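Local coordinates for protein female germline-specific tumor suppressor gld-1 (Caenorhabditis elegans, PDB 3K6T) that binds a consensus sequence in mRNAs and regulates translation, repressing glp-1 in the embryo, and homodimerises through the Qua1 domain, the part described here, at residues V30-L33 with L34-I38; A44-Q47 with T48-R52. All blocks are in the same frame, centred on the assembly; numbering follows the deposited sequence.

Contact 1 of 2, residues V30-L33 with L34-I38; sequences VERL and LDDEI
Helix 28-49, the second helix of the Qua1 helix-turn-helix, brings Glu-31 and Asp-35 together one turn apart, with Arg-32 and Asp-36 lying alongside each other, linked through a water. Glu-31 OE2 lies 3.3 Å from both OD1 and OD2 of Asp-35, and the two carboxylates are turned 80° against each other. Such closeness of like charges is probably offset by Lys-17 of helix 7-20, whose NZ makes salt bridges to Glu-31 OE2 and Asp-35 OD1. Glu-31 reaches there because its chain, extended at chi1 (176°), bends at chi2 (72°) toward the next turn. An alanine in place of Asp-35 would remove the carboxylate and is likely to leave Lys-17 held by Glu-31 alone of this pair, weakening the tie between the helices. Arg-32 NH1 and Asp-36 OD2 are 4.3 Å apart, beyond a salt bridge. The water accepts from Arg-32 NH1 at 3.1 Å in the guanidinium plane and donates to Asp-36 OD2 at 2.7 Å, while Arg-32 NH2 is hydrogen-bonded to Asn-29 OD1 and to Tyr-9 OH of the second subunit. Val-30 and Leu-34 pack on helix 7-20, while Leu-33 meets Glu-37 of the second subunit and Val-30 meets its own counterpart there.

Contact 2 of 2, residues A44-Q47 with T48-R52; sequences ALFQ and TEFPR
Over one face of the Phe-46 ring lies Phe-50 CD2, 3.5 Å above the plane and displaced toward the rim. The nearest carbon there is Phe-46 CE2, also 3.6 Å from Phe-50 CE2. Phe-46 CG is anti to the backbone N (chi1 179°) and Phe-50 CG beside its own N (chi1 -56°), which brings the rings together. With centroids 4.9 Å apart and planes inclined by 40°, they form an oblique pair, neither stacked nor T-shaped. At the edge of the Phe-50 ring, near its plane, lies Phe-46 O, 3.5 Å from Phe-50 CD2. That same oxygen accepts from Phe-50 N at 2.8 Å, an i to i+4 bond of the last turn, whose spacing puts both rings on one side of the helix. Helix 28-49 of the Qua1 domain ends here: Phe-50 is the first residue to leave helical angles, and Pro-51, lacking an N-H, cannot continue the bonding to Gln-47 O. Its CA-H approaches that oxygen instead, with CA and O 3.2 Å apart. Gln-47 sends NE2 to the carbonyl oxygen of Val-53 in the returning tail, where Phe-46 also touches Val-53 and Leu-55. One turn earlier, Ala-44 O is gripped twice by Thr-48: OG1 and N, each 3.0 Å away, approach from opposite faces of the carbonyl plane.

Contacts 1 and 2 follow one another along helix 28-49, on opposite sides of the chain's centre. Their centres are about 21 Å apart and their nearest atoms about 7 Å, so they share a helix without touching. Contact 1 is partly buried, its centre about 6 Å from the centre of the chain, and takes part in the dimer interface. Contact 2, its centre about 15 Å from the centre of the chain, sits at the C-terminal end of the helix, where the second subunit does not touch it and the chain turns into the tail. Both lie in the dimerisation region, whereas RNA binding involves the KH domain and Qua2 region, elsewhere in the full-length protein.

Contact 1 of 2, residues V30-L33 with L34-I38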
# COMPACT_ATOMS: atom_id res chain seq x y z
N VAL A 30 2.07 6.68 0.61
CA VAL A 30 1.10 5.99 -0.23
C VAL A 30 1.79 5.42 -1.47
O VAL A 30 1.56 4.26 -1.84
CB VAL A 30 -0.06 6.91 -0.63
CG1 VAL A 30 -0.79 6.35 -1.82
CG2 VAL A 30 -1.01 7.10 0.54
N GLU A 31 2.65 6.21 -2.10
CA GLU A 31 3.33 5.74 -3.31
C GLU A 31 4.20 4.51 -3.03
O GLU A 31 4.21 3.56 -3.81
CB GLU A 31 4.17 6.85 -3.94
CG GLU A 31 5.00 6.40 -5.15
CD GLU A 31 4.15 6.12 -6.38
OE1 GLU A 31 3.03 6.67 -6.48
OE2 GLU A 31 4.62 5.37 -7.26
N ARG A 32 4.93 4.53 -1.91
CA ARG A 32 5.77 3.39 -1.52
C ARG A 32 4.93 2.14 -1.23
O ARG A 32 5.27 1.04 -1.68
CB ARG A 32 6.62 3.75 -0.29
CG ARG A 32 7.50 2.62 0.20
CD ARG A 32 8.41 3.11 1.31
NE ARG A 32 7.63 3.85 2.30
CZ ARG A 32 6.95 3.28 3.28
NH1 ARG A 32 6.95 1.96 3.42
NH2 ARG A 32 6.26 4.02 4.14
N LEU A 33 3.86 2.31 -0.46
CA LEU A 33 2.98 1.19 -0.11
C LEU A 33 2.38 0.57 -1.38
O LEU A 33 2.29 -0.65 -1.51
CB LEU A 33 1.87 1.65 0.84
CG LEU A 33 2.35 2.12 2.22
CD1 LEU A 33 1.22 2.77 3.03
CD2 LEU A 33 2.99 0.96 2.98
N LEU A 34 2.01 1.43 -2.31
CA LEU A 34 1.40 1.00 -3.56
C LEU A 34 2.41 0.27 -4.45
O LEU A 34 2.09 -0.77 -5.01
CB LEU A 34 0.79 2.20 -4.30
CG LEU A 34 0.23 1.94 -5.71
CD1 LEU A 34 -0.84 0.83 -5.70
CD2 LEU A 34 -0.34 3.24 -6.30
N ASP A 35 3.62 0.81 -4.56
CA ASP A 35 4.70 0.11 -5.29
C ASP A 35 5.02 -1.25 -4.67
O ASP A 35 5.25 -2.23 -5.38
CB ASP A 35 5.98 0.96 -5.34
CG ASP A 35 5.88 2.11 -6.32
OD1 ASP A 35 4.98 2.06 -7.18
OD2 ASP A 35 6.69 3.05 -6.22
N ASP A 36 5.07 -1.31 -3.34
CA ASP A 36 5.30 -2.57 -2.63
C ASP A 36 4.22 -3.59 -3.02
O ASP A 36 4.52 -4.76 -3.24
CB ASP A 36 5.24 -2.39 -1.11
CG ASP A 36 6.44 -1.64 -0.53
OD1 ASP A 36 7.43 -1.40 -1.25
OD2 ASP A 36 6.38 -1.31 0.68
N GLU A 37 2.97 -3.15 -3.06
CA GLU A 37 1.84 -4.06 -3.33
C GLU A 37 1.86 -4.53 -4.79
O GLU A 37 1.57 -5.69 -5.09
CB GLU A 37 0.49 -3.39 -2.99
CG GLU A 37 -0.75 -4.25 -3.21
CD GLU A 37 -0.86 -5.42 -2.22
OE1 GLU A 37 0.13 -5.72 -1.51
OE2 GLU A 37 -1.94 -6.04 -2.16
N ILE A 38 2.21 -3.63 -5.70
CA ILE A 38 2.33 -3.99 -7.11
C ILE A 38 3.41 -5.07 -7.28
O ILE A 38 3.19 -6.06 -7.97
CB ILE A 38 2.64 -2.75 -7.96
CG1 ILE A 38 1.40 -1.84 -8.01
CG2 ILE A 38 3.09 -3.15 -9.38
CD1 ILE A 38 1.60 -0.52 -8.74
O HOH W 1 8.47 -0.32 1.99

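Contact 2 of 2, residues A44-Q47 with T48-R52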
# COMPACT_ATOMS: atom_id res chain seq x y z
N ALA A 44 3.57 -12.80 -7.03
CA ALA A 44 2.57 -13.84 -6.81
C ALA A 44 2.04 -14.41 -8.12
O ALA A 44 1.85 -15.62 -8.25
CB ALA A 44 1.41 -13.31 -5.95
N LEU A 45 1.78 -13.53 -9.09
CA LEU A 45 1.30 -13.97 -10.40
C LEU A 45 2.35 -14.85 -11.06
O LEU A 45 2.05 -15.92 -11.58
CB LEU A 45 0.97 -12.76 -11.28
CG LEU A 45 -0.27 -11.96 -10.86
CD1 LEU A 45 -0.40 -10.67 -11.67
CD2 LEU A 45 -1.53 -12.82 -11.00
N PHE A 46 3.60 -14.40 -11.02
CA PHE A 46 4.70 -15.16 -11.60
C PHE A 46 4.87 -16.53 -10.92
O PHE A 46 5.09 -17.54 -11.59
CB PHE A 46 5.99 -14.34 -11.55
CG PHE A 46 7.18 -15.06 -12.12
CD1 PHE A 46 7.97 -15.86 -11.31
CD2 PHE A 46 7.50 -14.94 -13.46
CE1 PHE A 46 9.06 -16.53 -11.83
CE2 PHE A 46 8.58 -15.61 -13.98
CZ PHE A 46 9.37 -16.40 -13.17
N GLN A 47 4.76 -16.57 -9.60
CA GLN A 47 4.94 -17.80 -8.84
C GLN A 47 3.81 -18.80 -9.09
O GLN A 47 4.01 -20.00 -9.03
CB GLN A 47 5.02 -17.49 -7.34
CG GLN A 47 5.48 -18.65 -6.49
CD GLN A 47 6.98 -18.65 -6.29
OE1 GLN A 47 7.56 -17.67 -5.83
NE2 GLN A 47 7.62 -19.77 -6.63
N THR A 48 2.61 -18.29 -9.35
CA THR A 48 1.49 -19.15 -9.70
C THR A 48 1.71 -19.73 -11.09
O THR A 48 1.37 -20.89 -11.36
CB THR A 48 0.15 -18.38 -9.66
OG1 THR A 48 -0.07 -17.89 -8.33
CG2 THR A 48 -1.00 -19.29 -10.04
N GLU A 49 2.30 -18.94 -11.97
CA GLU A 49 2.65 -19.41 -13.31
C GLU A 49 3.79 -20.45 -13.26
O GLU A 49 3.73 -21.48 -13.95
CB GLU A 49 3.03 -18.24 -14.22
CG GLU A 49 2.95 -18.55 -15.70
CD GLU A 49 1.55 -18.98 -16.12
OE1 GLU A 49 0.56 -18.34 -15.68
OE2 GLU A 49 1.43 -19.95 -16.90
N PHE A 50 4.80 -20.19 -12.45
CA PHE A 50 5.97 -21.08 -12.34
C PHE A 50 6.19 -21.49 -10.88
O PHE A 50 7.04 -20.93 -10.19
CB PHE A 50 7.22 -20.37 -12.87
CG PHE A 50 7.08 -19.86 -14.27
CD1 PHE A 50 7.32 -20.70 -15.35
CD2 PHE A 50 6.73 -18.54 -14.51
CE1 PHE A 50 7.20 -20.23 -16.65
CE2 PHE A 50 6.61 -18.06 -15.81
CZ PHE A 50 6.85 -18.91 -16.88
N PRO A 51 5.41 -22.47 -10.42
CA PRO A 51 5.35 -22.88 -9.00
C PRO A 51 6.66 -23.45 -8.44
O PRO A 51 6.78 -23.56 -7.22
CB PRO A 51 4.28 -23.98 -9.01
CG PRO A 51 3.52 -23.80 -10.29
CD PRO A 51 4.49 -23.24 -11.27
N ARG A 52 7.61 -23.80 -9.30
CA ARG A 52 8.86 -24.42 -8.83
C ARG A 52 10.04 -23.46 -8.77
O ARG A 52 11.15 -23.86 -8.41
CB ARG A 52 9.23 -25.61 -9.71
CG ARG A 52 8.36 -26.83 -9.51
CD ARG A 52 8.93 -28.02 -10.30
NE ARG A 52 9.00 -27.75 -11.73
CZ ARG A 52 10.11 -27.80 -12.46
NH1 ARG A 52 11.27 -28.13 -11.89
NH2 ARG A 52 10.07 -27.54 -13.76